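Cytochrome P450 268A2 Cyp268A2 (Mycobacterium marinum, PDB 6BLD) belongs to the cytochrome P450 superfamily and binds a haem group together with (3E,5E)-6,10-dimethylundeca-3,5,9-trien-2-one in the adjoining pocket. Local coordinates at residues Leu103-Asp106 with Pro107-Thr111; Phe80-Gly83 with Asn84-Phe88; Ala251-Phe254 with Val255-Ala258; Glu94-Glu97 with Ala98-Phe102; Ser74-Asn77 with Glu78-Leu81. One frame throughout, in Å; residues are numbered along the deposited sequence.

Contact 1: Leu103-Asp106 with Pro107-Thr111; sequences LAMD and PPRHT. With HEM (protoporphyrin IX containing Fe), chain B.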
# COMPACT_ATOMS: atom_id res chain seq x y z
N LEU A 103 9.73 7.63 3.14
CA LEU A 103 8.99 7.39 1.90
C LEU A 103 9.00 8.64 1.02
O LEU A 103 9.18 8.54 -0.20
CB LEU A 103 7.56 6.96 2.21
CG LEU A 103 6.62 6.81 1.01
CD1 LEU A 103 6.94 5.53 0.24
CD2 LEU A 103 5.17 6.82 1.45
N ALA A 104 8.82 9.81 1.62
CA ALA A 104 8.87 11.08 0.90
C ALA A 104 10.22 11.76 1.08
O ALA A 104 10.31 12.94 1.41
CB ALA A 104 7.74 11.99 1.37
N MET A 105 11.29 11.00 0.86
CA MET A 105 12.65 11.50 1.03
C MET A 105 13.51 10.99 -0.11
O MET A 105 13.30 9.89 -0.64
CB MET A 105 13.26 11.07 2.37
CG MET A 105 12.72 11.82 3.57
SD MET A 105 13.64 11.40 5.07
CE MET A 105 12.55 12.07 6.33
N ASP A 106 14.50 11.79 -0.49
CA ASP A 106 15.48 11.43 -1.49
C ASP A 106 16.82 11.12 -0.83
O ASP A 106 17.04 11.48 0.33
CB ASP A 106 15.65 12.57 -2.51
CG ASP A 106 14.40 12.82 -3.32
OD1 ASP A 106 13.89 11.86 -3.94
OD2 ASP A 106 13.93 13.97 -3.35
N PRO A 107 17.72 10.44 -1.53
CA PRO A 107 19.08 10.31 -1.02
C PRO A 107 19.70 11.68 -0.83
O PRO A 107 19.36 12.64 -1.55
CB PRO A 107 19.80 9.51 -2.12
CG PRO A 107 18.71 8.75 -2.79
CD PRO A 107 17.51 9.64 -2.75
N PRO A 108 20.64 11.83 0.12
CA PRO A 108 21.20 10.76 0.96
C PRO A 108 20.39 10.43 2.22
O PRO A 108 20.62 9.38 2.81
CB PRO A 108 22.56 11.32 1.34
CG PRO A 108 22.34 12.79 1.42
CD PRO A 108 21.30 13.12 0.37
N ARG A 109 19.46 11.31 2.62
CA ARG A 109 18.75 11.09 3.87
C ARG A 109 17.89 9.83 3.82
O ARG A 109 17.77 9.11 4.82
CB ARG A 109 17.90 12.31 4.22
CG ARG A 109 17.16 12.18 5.55
CD ARG A 109 17.11 13.50 6.30
NE ARG A 109 16.58 13.34 7.65
CZ ARG A 109 17.34 13.19 8.74
NH1 ARG A 109 18.66 13.20 8.63
NH2 ARG A 109 16.78 13.04 9.93
N HIS A 110 17.29 9.55 2.66
CA HIS A 110 16.52 8.31 2.52
C HIS A 110 17.42 7.09 2.72
O HIS A 110 17.01 6.10 3.33
CB HIS A 110 15.84 8.25 1.16
CG HIS A 110 15.31 6.90 0.81
ND1 HIS A 110 16.05 5.96 0.12
CD2 HIS A 110 14.11 6.31 1.08
CE1 HIS A 110 15.33 4.86 -0.03
NE2 HIS A 110 14.16 5.05 0.54
N THR A 111 18.64 7.15 2.20
CA THR A 111 19.57 6.03 2.37
C THR A 111 19.95 5.86 3.83
O THR A 111 20.09 4.73 4.31
CB THR A 111 20.82 6.25 1.51
OG1 THR A 111 20.45 6.91 0.29
CG2 THR A 111 21.47 4.92 1.18
CHA HEM B . 7.05 1.14 0.02
CHB HEM B . 6.66 -1.16 4.27
CHC HEM B . 3.60 -4.36 2.26
CHD HEM B . 3.36 -1.51 -1.67
C1A HEM B . 7.22 0.80 1.34
C2A HEM B . 8.07 1.47 2.30
C3A HEM B . 7.97 0.84 3.47
C4A HEM B . 7.04 -0.27 3.30
CMA HEM B . 8.70 1.21 4.78
CAA HEM B . 8.95 2.71 2.02
CBA HEM B . 10.26 2.23 1.39
CGA HEM B . 11.07 3.41 0.92
O1A HEM B . 12.30 3.25 0.70
O2A HEM B . 10.49 4.52 0.78
C1B HEM B . 5.86 -2.26 4.09
C2B HEM B . 5.63 -3.32 5.05
C3B HEM B . 4.80 -4.21 4.52
C4B HEM B . 4.45 -3.75 3.18
CMB HEM B . 6.26 -3.41 6.46
CAB HEM B . 4.34 -5.48 5.28
CBB HEM B . 3.60 -6.43 4.72
C1C HEM B . 3.27 -3.87 1.01
C2C HEM B . 2.41 -4.51 0.04
C3C HEM B . 2.34 -3.71 -1.04
C4C HEM B . 3.17 -2.55 -0.79
CMC HEM B . 1.70 -5.86 0.28
CAC HEM B . 1.58 -3.89 -2.38
CBC HEM B . 1.00 -5.03 -2.75
C1D HEM B . 4.35 -0.55 -1.58
C2D HEM B . 4.66 0.46 -2.57
C3D HEM B . 5.67 1.20 -2.11
C4D HEM B . 6.05 0.67 -0.80
CMD HEM B . 3.92 0.64 -3.92
CAD HEM B . 6.34 2.39 -2.83
CBD HEM B . 7.30 1.86 -3.89
CGD HEM B . 7.93 2.99 -4.66
O1D HEM B . 8.71 2.71 -5.61
O2D HEM B . 7.66 4.17 -4.33
NA HEM B . 6.61 -0.26 1.99
NB HEM B . 5.12 -2.56 2.96
NC HEM B . 3.72 -2.68 0.47
ND HEM B . 5.22 -0.39 -0.52
FE HEM B . 5.33 -1.61 1.12

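Contact 2: Phe80-Gly83 with Asn84-Phe88; sequences FLSG and NGVLF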
# COMPACT_ATOMS: atom_id res chain seq x y z
N PHE A 80 12.96 12.15 -11.05
CA PHE A 80 11.64 12.17 -10.41
C PHE A 80 11.83 11.99 -8.91
O PHE A 80 12.02 10.87 -8.42
CB PHE A 80 10.74 11.10 -11.01
CG PHE A 80 10.56 11.23 -12.50
CD1 PHE A 80 9.66 12.15 -13.02
CD2 PHE A 80 11.31 10.46 -13.37
CE1 PHE A 80 9.50 12.28 -14.39
CE2 PHE A 80 11.15 10.58 -14.74
CZ PHE A 80 10.25 11.49 -15.25
N LEU A 81 11.76 13.10 -8.17
CA LEU A 81 12.09 13.12 -6.76
C LEU A 81 10.89 12.73 -5.90
O LEU A 81 9.73 12.92 -6.28
CB LEU A 81 12.57 14.51 -6.34
CG LEU A 81 13.60 15.19 -7.23
CD1 LEU A 81 13.85 16.61 -6.74
CD2 LEU A 81 14.89 14.39 -7.26
N SER A 82 11.19 12.18 -4.73
CA SER A 82 10.19 11.89 -3.71
C SER A 82 10.20 12.90 -2.57
O SER A 82 9.25 12.93 -1.78
CB SER A 82 10.40 10.48 -3.13
OG SER A 82 10.10 9.48 -4.09
N GLY A 83 11.24 13.73 -2.48
CA GLY A 83 11.41 14.66 -1.38
C GLY A 83 10.47 15.85 -1.37
O GLY A 83 10.52 16.65 -0.43
N ASN A 84 9.62 16.00 -2.39
CA ASN A 84 8.62 17.06 -2.43
C ASN A 84 7.21 16.50 -2.30
O ASN A 84 6.25 17.12 -2.76
CB ASN A 84 8.76 17.87 -3.72
CG ASN A 84 10.15 18.44 -3.90
OD1 ASN A 84 10.86 18.08 -4.84
ND2 ASN A 84 10.55 19.34 -3.01
N GLY A 85 7.07 15.34 -1.68
CA GLY A 85 5.78 14.70 -1.52
C GLY A 85 5.59 13.57 -2.51
O GLY A 85 6.06 13.61 -3.65
N VAL A 86 4.88 12.53 -2.06
CA VAL A 86 4.64 11.34 -2.88
C VAL A 86 3.16 11.00 -3.01
O VAL A 86 2.82 10.08 -3.75
CB VAL A 86 5.42 10.12 -2.34
CG1 VAL A 86 6.91 10.38 -2.39
CG2 VAL A 86 4.97 9.78 -0.92
N LEU A 87 2.28 11.73 -2.33
CA LEU A 87 0.85 11.42 -2.37
C LEU A 87 0.18 12.10 -3.56
O LEU A 87 0.54 13.22 -3.94
CB LEU A 87 0.18 11.84 -1.07
CG LEU A 87 0.51 10.98 0.15
CD1 LEU A 87 -0.47 11.23 1.29
CD2 LEU A 87 0.54 9.50 -0.21
N PHE A 88 -0.79 11.40 -4.15
CA PHE A 88 -1.53 11.92 -5.30
C PHE A 88 -2.32 13.17 -4.91
O PHE A 88 -2.17 14.24 -5.53
CB PHE A 88 -2.46 10.83 -5.84
CG PHE A 88 -3.25 11.23 -7.06
CD1 PHE A 88 -2.79 12.20 -7.93
CD2 PHE A 88 -4.46 10.60 -7.34
CE1 PHE A 88 -3.53 12.55 -9.04
CE2 PHE A 88 -5.19 10.94 -8.45
CZ PHE A 88 -4.73 11.92 -9.31
O HOH W 1 8.26 14.76 -4.80

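Contact 3: Ala251-Phe254 with Val255-Ala258; sequences AAFF and VLLA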
# COMPACT_ATOMS: atom_id res chain seq x y z
N ALA A 251 8.65 8.98 15.37
CA ALA A 251 7.20 8.80 15.29
C ALA A 251 6.72 8.75 13.84
O ALA A 251 5.81 7.99 13.51
CB ALA A 251 6.49 9.91 16.06
N ALA A 252 7.33 9.56 12.97
CA ALA A 252 6.92 9.57 11.57
C ALA A 252 7.16 8.21 10.92
O ALA A 252 6.34 7.75 10.11
CB ALA A 252 7.67 10.67 10.81
N PHE A 253 8.27 7.55 11.26
CA PHE A 253 8.52 6.22 10.70
C PHE A 253 7.55 5.19 11.27
O PHE A 253 7.15 4.26 10.57
CB PHE A 253 9.96 5.79 10.94
CG PHE A 253 10.20 4.34 10.65
CD1 PHE A 253 10.32 3.90 9.34
CD2 PHE A 253 10.28 3.41 11.67
CE1 PHE A 253 10.53 2.56 9.06
CE2 PHE A 253 10.49 2.08 11.40
CZ PHE A 253 10.61 1.65 10.09
N PHE A 254 7.18 5.34 12.54
CA PHE A 254 6.21 4.43 13.14
C PHE A 254 4.88 4.50 12.40
O PHE A 254 4.23 3.48 12.18
CB PHE A 254 6.03 4.75 14.62
CG PHE A 254 5.10 3.81 15.33
CD1 PHE A 254 5.54 2.57 15.76
CD2 PHE A 254 3.78 4.16 15.57
CE1 PHE A 254 4.68 1.70 16.42
CE2 PHE A 254 2.92 3.30 16.23
CZ PHE A 254 3.37 2.07 16.65
N VAL A 255 4.46 5.71 12.03
CA VAL A 255 3.24 5.86 11.23
C VAL A 255 3.42 5.23 9.86
O VAL A 255 2.58 4.46 9.39
CB VAL A 255 2.86 7.35 11.12
CG1 VAL A 255 1.63 7.51 10.23
CG2 VAL A 255 2.61 7.94 12.50
N LEU A 256 4.53 5.55 9.19
CA LEU A 256 4.82 4.94 7.90
C LEU A 256 4.80 3.42 7.99
O LEU A 256 4.16 2.74 7.16
CB LEU A 256 6.17 5.43 7.38
CG LEU A 256 6.75 4.72 6.16
CD1 LEU A 256 5.79 4.77 4.97
CD2 LEU A 256 8.12 5.26 5.79
N LEU A 257 5.45 2.86 9.02
CA LEU A 257 5.51 1.41 9.17
C LEU A 257 4.13 0.84 9.49
O LEU A 257 3.76 -0.22 8.97
CB LEU A 257 6.51 1.04 10.26
CG LEU A 257 6.81 -0.44 10.51
CD1 LEU A 257 7.18 -1.13 9.21
CD2 LEU A 257 7.94 -0.54 11.51
N ALA A 258 3.36 1.52 10.33
CA ALA A 258 2.03 1.04 10.69
C ALA A 258 1.08 1.06 9.50
O ALA A 258 0.31 0.11 9.29
CB ALA A 258 1.46 1.87 11.84

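Contact 4: Glu94-Glu97 with Ala98-Phe102; sequences ELLE and ASQSF. With DXJ ((3E,5E)-6,10-dimethylundeca-3,5,9-trien-2-one), chain C; HEM (protoporphyrin IX containing Fe), chain B.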
# COMPACT_ATOMS: atom_id res chain seq x y z
N GLU A 94 1.47 19.41 7.75
CA GLU A 94 1.62 18.86 9.09
C GLU A 94 1.26 17.38 9.13
O GLU A 94 1.94 16.59 9.79
CB GLU A 94 0.76 19.65 10.08
CG GLU A 94 0.65 19.00 11.46
CD GLU A 94 0.65 20.02 12.59
OE1 GLU A 94 0.84 21.22 12.31
OE2 GLU A 94 0.47 19.61 13.76
N LEU A 95 0.19 16.99 8.43
CA LEU A 95 -0.17 15.58 8.36
C LEU A 95 0.87 14.77 7.59
O LEU A 95 1.15 13.62 7.94
CB LEU A 95 -1.55 15.42 7.72
CG LEU A 95 -2.71 16.02 8.51
CD1 LEU A 95 -3.99 16.06 7.67
CD2 LEU A 95 -2.94 15.25 9.79
N LEU A 96 1.46 15.37 6.55
CA LEU A 96 2.50 14.68 5.80
C LEU A 96 3.77 14.53 6.63
O LEU A 96 4.36 13.45 6.70
CB LEU A 96 2.80 15.43 4.50
CG LEU A 96 1.71 15.39 3.42
CD1 LEU A 96 2.11 16.25 2.23
CD2 LEU A 96 1.43 13.96 2.99
N GLU A 97 4.20 15.62 7.28
CA GLU A 97 5.43 15.58 8.06
C GLU A 97 5.37 14.58 9.21
O GLU A 97 6.41 14.12 9.68
CB GLU A 97 5.75 16.98 8.60
CG GLU A 97 6.16 17.98 7.53
CD GLU A 97 5.62 19.38 7.79
OE1 GLU A 97 5.18 19.64 8.93
OE2 GLU A 97 5.64 20.21 6.86
N ALA A 98 4.17 14.23 9.67
CA ALA A 98 4.00 13.32 10.79
C ALA A 98 3.75 11.88 10.36
O ALA A 98 3.47 11.03 11.21
CB ALA A 98 2.86 13.79 11.69
N SER A 99 3.85 11.58 9.06
CA SER A 99 3.49 10.25 8.56
C SER A 99 4.39 9.71 7.45
O SER A 99 4.50 8.49 7.33
CB SER A 99 2.05 10.26 8.05
OG SER A 99 1.90 11.14 6.95
N GLN A 100 5.04 10.56 6.65
CA GLN A 100 5.69 10.07 5.43
C GLN A 100 7.04 9.42 5.72
O GLN A 100 7.37 8.39 5.12
CB GLN A 100 5.85 11.21 4.43
CG GLN A 100 4.53 11.82 3.96
CD GLN A 100 3.61 10.80 3.32
OE1 GLN A 100 3.74 10.47 2.14
NE2 GLN A 100 2.66 10.29 4.10
N SER A 101 7.84 10.01 6.60
CA SER A 101 9.17 9.50 6.98
C SER A 101 10.02 9.43 5.70
O SER A 101 9.93 10.32 4.85
CB SER A 101 9.03 8.19 7.73
OG SER A 101 10.30 7.70 8.14
N PHE A 102 10.85 8.40 5.53
CA PHE A 102 11.73 8.35 4.37
C PHE A 102 11.03 7.94 3.09
O PHE A 102 11.67 7.89 2.03
CB PHE A 102 12.92 7.41 4.64
CG PHE A 102 12.53 5.98 4.94
CD1 PHE A 102 12.23 5.10 3.91
CD2 PHE A 102 12.51 5.52 6.24
CE1 PHE A 102 11.88 3.79 4.19
CE2 PHE A 102 12.16 4.21 6.52
CZ PHE A 102 11.85 3.35 5.49
C10 DXJ C . -0.24 8.50 5.32
C13 DXJ C . -3.06 11.03 5.87
C01 DXJ C . 3.17 2.09 0.77
C02 DXJ C . 2.25 2.88 1.70
C03 DXJ C . 2.75 3.84 2.45
C04 DXJ C . 0.76 2.54 1.76
C05 DXJ C . 1.85 4.64 3.39
C06 DXJ C . 2.08 6.15 3.27
C07 DXJ C . 1.45 6.94 4.41
C08 DXJ C . 0.39 7.69 4.19
C09 DXJ C . 2.06 6.88 5.81
C11 DXJ C . -1.14 9.42 5.04
C12 DXJ C . -1.78 10.25 6.15
O14 DXJ C . -1.29 10.27 7.23
CHA HEM B . 7.05 1.14 0.02
CHB HEM B . 6.66 -1.16 4.27
CHC HEM B . 3.60 -4.36 2.26
CHD HEM B . 3.36 -1.51 -1.67
C1A HEM B . 7.22 0.80 1.34
C2A HEM B . 8.07 1.47 2.30
C3A HEM B . 7.97 0.84 3.47
C4A HEM B . 7.04 -0.27 3.30
CMA HEM B . 8.70 1.21 4.78
CAA HEM B . 8.95 2.71 2.02
CBA HEM B . 10.26 2.23 1.39
CGA HEM B . 11.07 3.41 0.92
O1A HEM B . 12.30 3.25 0.70
O2A HEM B . 10.49 4.52 0.78
C1B HEM B . 5.86 -2.26 4.09
C2B HEM B . 5.63 -3.32 5.05
C3B HEM B . 4.80 -4.21 4.52
C4B HEM B . 4.45 -3.75 3.18
CMB HEM B . 6.26 -3.41 6.46
CAB HEM B . 4.34 -5.48 5.28
CBB HEM B . 3.60 -6.43 4.72
C1C HEM B . 3.27 -3.87 1.01
C2C HEM B . 2.41 -4.51 0.04
C3C HEM B . 2.34 -3.71 -1.04
C4C HEM B . 3.17 -2.55 -0.79
CMC HEM B . 1.70 -5.86 0.28
CAC HEM B . 1.58 -3.89 -2.38
CBC HEM B . 1.00 -5.03 -2.75
C1D HEM B . 4.35 -0.55 -1.58
C2D HEM B . 4.66 0.46 -2.57
C3D HEM B . 5.67 1.20 -2.11
C4D HEM B . 6.05 0.67 -0.80
CMD HEM B . 3.92 0.64 -3.92
CAD HEM B . 6.34 2.39 -2.83
CBD HEM B . 7.30 1.86 -3.89
CGD HEM B . 7.93 2.99 -4.66
O1D HEM B . 8.71 2.71 -5.61
O2D HEM B . 7.66 4.17 -4.33
NA HEM B . 6.61 -0.26 1.99
NB HEM B . 5.12 -2.56 2.96
NC HEM B . 3.72 -2.68 0.47
ND HEM B . 5.22 -0.39 -0.52
FE HEM B . 5.33 -1.61 1.12
O HOH W 2 7.76 12.71 7.98

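Contact 5: Ser74-Asn77 with Glu78-Leu81; sequences SRTN and EVFL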
# COMPACT_ATOMS: atom_id res chain seq x y z
N SER A 74 9.91 5.39 -11.63
CA SER A 74 10.33 4.85 -10.34
C SER A 74 11.84 4.70 -10.25
O SER A 74 12.44 5.02 -9.21
CB SER A 74 9.64 3.51 -10.09
OG SER A 74 8.26 3.58 -10.36
N ARG A 75 12.48 4.22 -11.31
CA ARG A 75 13.91 3.94 -11.26
C ARG A 75 14.76 5.18 -11.52
O ARG A 75 15.92 5.20 -11.10
CB ARG A 75 14.27 2.84 -12.26
CG ARG A 75 13.46 1.57 -12.08
CD ARG A 75 14.03 0.43 -12.90
NE ARG A 75 13.57 -0.87 -12.40
CZ ARG A 75 14.18 -1.54 -11.43
NH1 ARG A 75 13.70 -2.71 -11.03
NH2 ARG A 75 15.26 -1.04 -10.84
N THR A 76 14.22 6.19 -12.19
CA THR A 76 14.97 7.42 -12.45
C THR A 76 14.69 8.45 -11.36
O THR A 76 14.19 9.55 -11.60
CB THR A 76 14.63 7.96 -13.84
OG1 THR A 76 14.46 6.87 -14.75
CG2 THR A 76 15.73 8.87 -14.35
N ASN A 77 15.02 8.07 -10.12
CA ASN A 77 14.76 8.92 -8.97
C ASN A 77 15.61 10.19 -8.98
O ASN A 77 15.26 11.16 -8.30
CB ASN A 77 14.99 8.15 -7.67
CG ASN A 77 16.43 7.69 -7.51
OD1 ASN A 77 16.85 6.71 -8.13
ND2 ASN A 77 17.19 8.39 -6.69
N GLU A 78 16.73 10.20 -9.71
CA GLU A 78 17.52 11.41 -9.83
C GLU A 78 16.79 12.50 -10.60
O GLU A 78 17.13 13.68 -10.47
CB GLU A 78 18.86 11.10 -10.51
CG GLU A 78 18.76 10.79 -11.99
CD GLU A 78 18.87 9.31 -12.29
OE1 GLU A 78 19.56 8.96 -13.27
OE2 GLU A 78 18.28 8.50 -11.55
N VAL A 79 15.79 12.13 -11.40
CA VAL A 79 14.95 13.09 -12.11
C VAL A 79 13.61 13.26 -11.40
O VAL A 79 13.16 14.38 -11.16
CB VAL A 79 14.75 12.65 -13.58
CG1 VAL A 79 13.58 13.39 -14.21
CG2 VAL A 79 16.03 12.86 -14.37
N PHE A 80 12.96 12.15 -11.05
CA PHE A 80 11.64 12.17 -10.41
C PHE A 80 11.83 11.99 -8.91
O PHE A 80 12.02 10.87 -8.42
CB PHE A 80 10.74 11.10 -11.01
CG PHE A 80 10.56 11.23 -12.50
CD1 PHE A 80 9.66 12.15 -13.02
CD2 PHE A 80 11.31 10.46 -13.37
CE1 PHE A 80 9.50 12.28 -14.39
CE2 PHE A 80 11.15 10.58 -14.74
CZ PHE A 80 10.25 11.49 -15.25
N LEU A 81 11.76 13.10 -8.17
CA LEU A 81 12.09 13.12 -6.76
C LEU A 81 10.89 12.73 -5.90
O LEU A 81 9.73 12.92 -6.28
CB LEU A 81 12.57 14.51 -6.34
CG LEU A 81 13.60 15.19 -7.23
CD1 LEU A 81 13.85 16.61 -6.74
CD2 LEU A 81 14.89 14.39 -7.26

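Contact 1: Leu103-Asp106 with Pro107-Thr111
Met-105 and His-110 meet CB to CB at 4.0 Å where the chain turns into helix 109-117, and the close side of the contact is the one round the buried histidine. The amide N of His-110 donates to Asp-106 O at 3.0 Å, closing the first turn. Because CG lies anti to the backbone N (chi1 166°), the imidazole reaches out to the haem, where NE2 donates to propionate O1A at 2.6 Å. The carboxylate carbon CGA lies in the plane of the ring, so the meeting is made at the imidazole edge. Leu-103 supplies an apolar neighbour, with CD1 3.7 Å from O2A of the same propionate.

The other side is exposed. Pro-107 and Pro-108, linked by a cis peptide bond, lie there; proline suits a bend that needs no N-H donor. Met-105 SD comes closest to Arg-109 at CG, 3.6 Å, the two side chains crossing at a slant, and the guanidinium has a weak, long ion pair with Asp-249. Asp-106 turns its carboxylate to the amides of Ser-82 and Gly-83.

The short His-110 bond, straight at 176°, is consistent with a strong interaction with a negatively charged propionate, on a haem that Arg-114, Arg-313 and His-370 also bind.

Contact 2: Phe80-Gly83 with Asn84-Phe88
Leu-81 and Asn-84 lie side by side and point the same way, with CD1 of the leucine 3.8 Å from OD1 of the asparagine. The second pair, Ser-82 and Val-86, meets on another part of the turn: Val-86 CG1 rests 3.6 Å from Ser-82 CB and also touches Ser-82 O. It gets there because it stands beside the backbone N of Val-86, anti to the carbonyl carbon (chi1 -62°). A small serine fits under the valine methyl, and the valine's other branch faces Gln-100.

Between these pairs the backbone folds back on itself. Gly-85 N donates to Ser-82 O at 3.3 Å, a bent bond with 138° at the hydrogen. Gly-85 has a positive phi (102°), where a side chain would press on the preceding carbonyl oxygen, so glycine is the natural residue here. A water bridges the turn, donating to Leu-81 O at 2.8 Å and to Gly-85 O at 2.7 Å, and weakly accepting from Asn-84 N. Arg-312 then bonds the carbonyl oxygens of Asn-84 and Leu-87.

This is a type I beta turn from Ser-82 to Gly-85, carrying the chain off edge strand 80-81 of the P450 beta sheet into the loop before helix 93-97.

Contact 3: Ala251-Phe254 with Val255-Ala258
Phe-253 and Leu-257, one helical turn apart, form the main side-chain contact. Leu-257 CD2 touches the outer part of the ring, 3.7 Å from Phe-253 CE2, while Leu-257 CB sits over one ring face, 4.1 Å above the plane and displaced toward the rim. Phe-253 CG is anti to the backbone N (chi1 168°), which lays the ring along the helix toward the following turn, where the leucine can reach it. Leu-256 makes a looser approach to the same ring, its CD2 4.4 Å from Phe-253 CD1.

The backbone sets this spacing. Leu-257 N donates to Phe-253 O at 2.7 Å, and Ala-258 N to Phe-254 O at 2.8 Å; Val-255 and Leu-256 bond in the same i to i+4 pattern to Ala-251 and Ala-252. Val-255 CG2 packs 3.4 Å from Ala-251 O. The alanines keep the helix slim, whereas the large apolar residues fill the space between neighbouring elements.

Farther out, Phe-253 is backed by Leu-231 and Leu-235 of helix 231-237, and Phe-254 packs on Val-170 of helix 160-170 and on Val-215 and Ala-216 of helix 201-225. Leu-257 reaches Leu-166 and the haem, while Leu-256 belongs to the pocket of (3E,5E)-6,10-dimethylundeca-3,5,9-trien-2-one. One short stretch thus faces both bound groups and several helices, as expected of the long helix, here 247-278, that runs through the core of a cytochrome P450 beside its haem.

Contact 4: Glu94-Glu97 with Ala98-Phe102
In the B-C loop of this P450, which lines the ligand pocket, helix 93-97 ends where Leu-96 meets Gln-100 and Leu-95 meets Ser-99. Leu-96 O takes two amides: Gln-100 N at 3.0 Å, nearly in line with the carbonyl bond, and Ser-99 N at 3.1 Å, from above its plane. The bond from Ala-98 N to Glu-94 O is weak, and Ala-98 is where the chain leaves helical geometry.

Side chains reinforce this end. Ser-99 OG, set between its own backbone N and carbonyl carbon (chi1 63°), turns back to donate to Leu-95 O at 2.8 Å, an oxygen that Gln-209 also binds. Gln-100 NE2 in turn donates to Ser-99 OG at 3.1 Å; the hydroxyl lies in the amide plane, and this bond fixes the rotation of the amide. The bend in the Gln-100 chain lets its CD touch Leu-96 CD2. A short polar serine and a longer glutamine thus share the helix end, with leucine covering the aliphatic part.

The same residues touch (3E,5E)-6,10-dimethylundeca-3,5,9-trien-2-one, whose ketone is bound by Gln-209: Gln-100 NE2 lies 3.5 Å from its C08, and Ser-99 O 3.3 Å from its C09. A water links Glu-97 O to Ser-101 N. Beyond it, Phe-102 turns its ring edge to a haem propionate, CE1 3.4 Å from CGA, which lies in the ring plane.

Contact 5: Ser74-Asn77 with Glu78-Leu81
Thr-76, Asn-77 and Glu-78 carry most of this contact, and the carbonyl of Thr-76 is its hub. Thr-76 O accepts from Phe-80 N at 2.9 Å, in the carbonyl plane and almost straight at 178°, and from Val-79 N at 3.0 Å, from above that plane. Two amides thus grip one oxygen just after helix 67-75 ends.

The threonine side chain divides its two branches. CG2, anti to the backbone N, faces forward to Glu-78 CD at 3.8 Å and to Val-79 CB at 4.0 Å, while OG1 turns back to bond Ala-72 O in the helix. A beta-branched residue with one polar and one apolar arm suits this junction. Thr-76 is also the centre of an inverse gamma turn, closed by a weak bond from Asn-77 N to Arg-75 O.

Glu-78, bent at its second torsion, folds its carboxylate back over the turn. The Asn-77 and Glu-78 side chains cross at about a right angle, their amide and carboxylate planes 75° apart. Asn-77 adds a CH...O contact, its CA 3.4 Å from Phe-80 O, and its own carbonyl oxygen touches Leu-81 CD2 at 3.4 Å.

The ring of Phe-80 is buried, against Val-332 and edge-to-face with Phe-319, and Val-79 CG1 lies 3.7 Å above the centre of its ring. The arrangement is a tight helix-to-strand connection, leading from helix 67-75 to edge strand 80-81 of the five-stranded P450 beta sheet.

Overall arrangement
Contact 3 is wholly buried, apolar and helical; contacts 2 and 4 are partly buried, and contacts 1 and 5 lie at the surface. Contacts 2 and 5 share Phe-80 and Leu-81 and use strand 80-81 from its two ends. Contact 1 is joined to contact 2 through the Asp-106 carboxylate. Contacts 3 and 4, with centres about 9 Å apart, pack together through Phe-253 and Phe-102, and both contribute to the two ligand pockets. Contacts 1 and 4 reach the haem propionate, by a hydrogen bond and by a ring edge respectively. Polar turn chemistry thus dominates outward, giving way to hydrocarbon packing in the core.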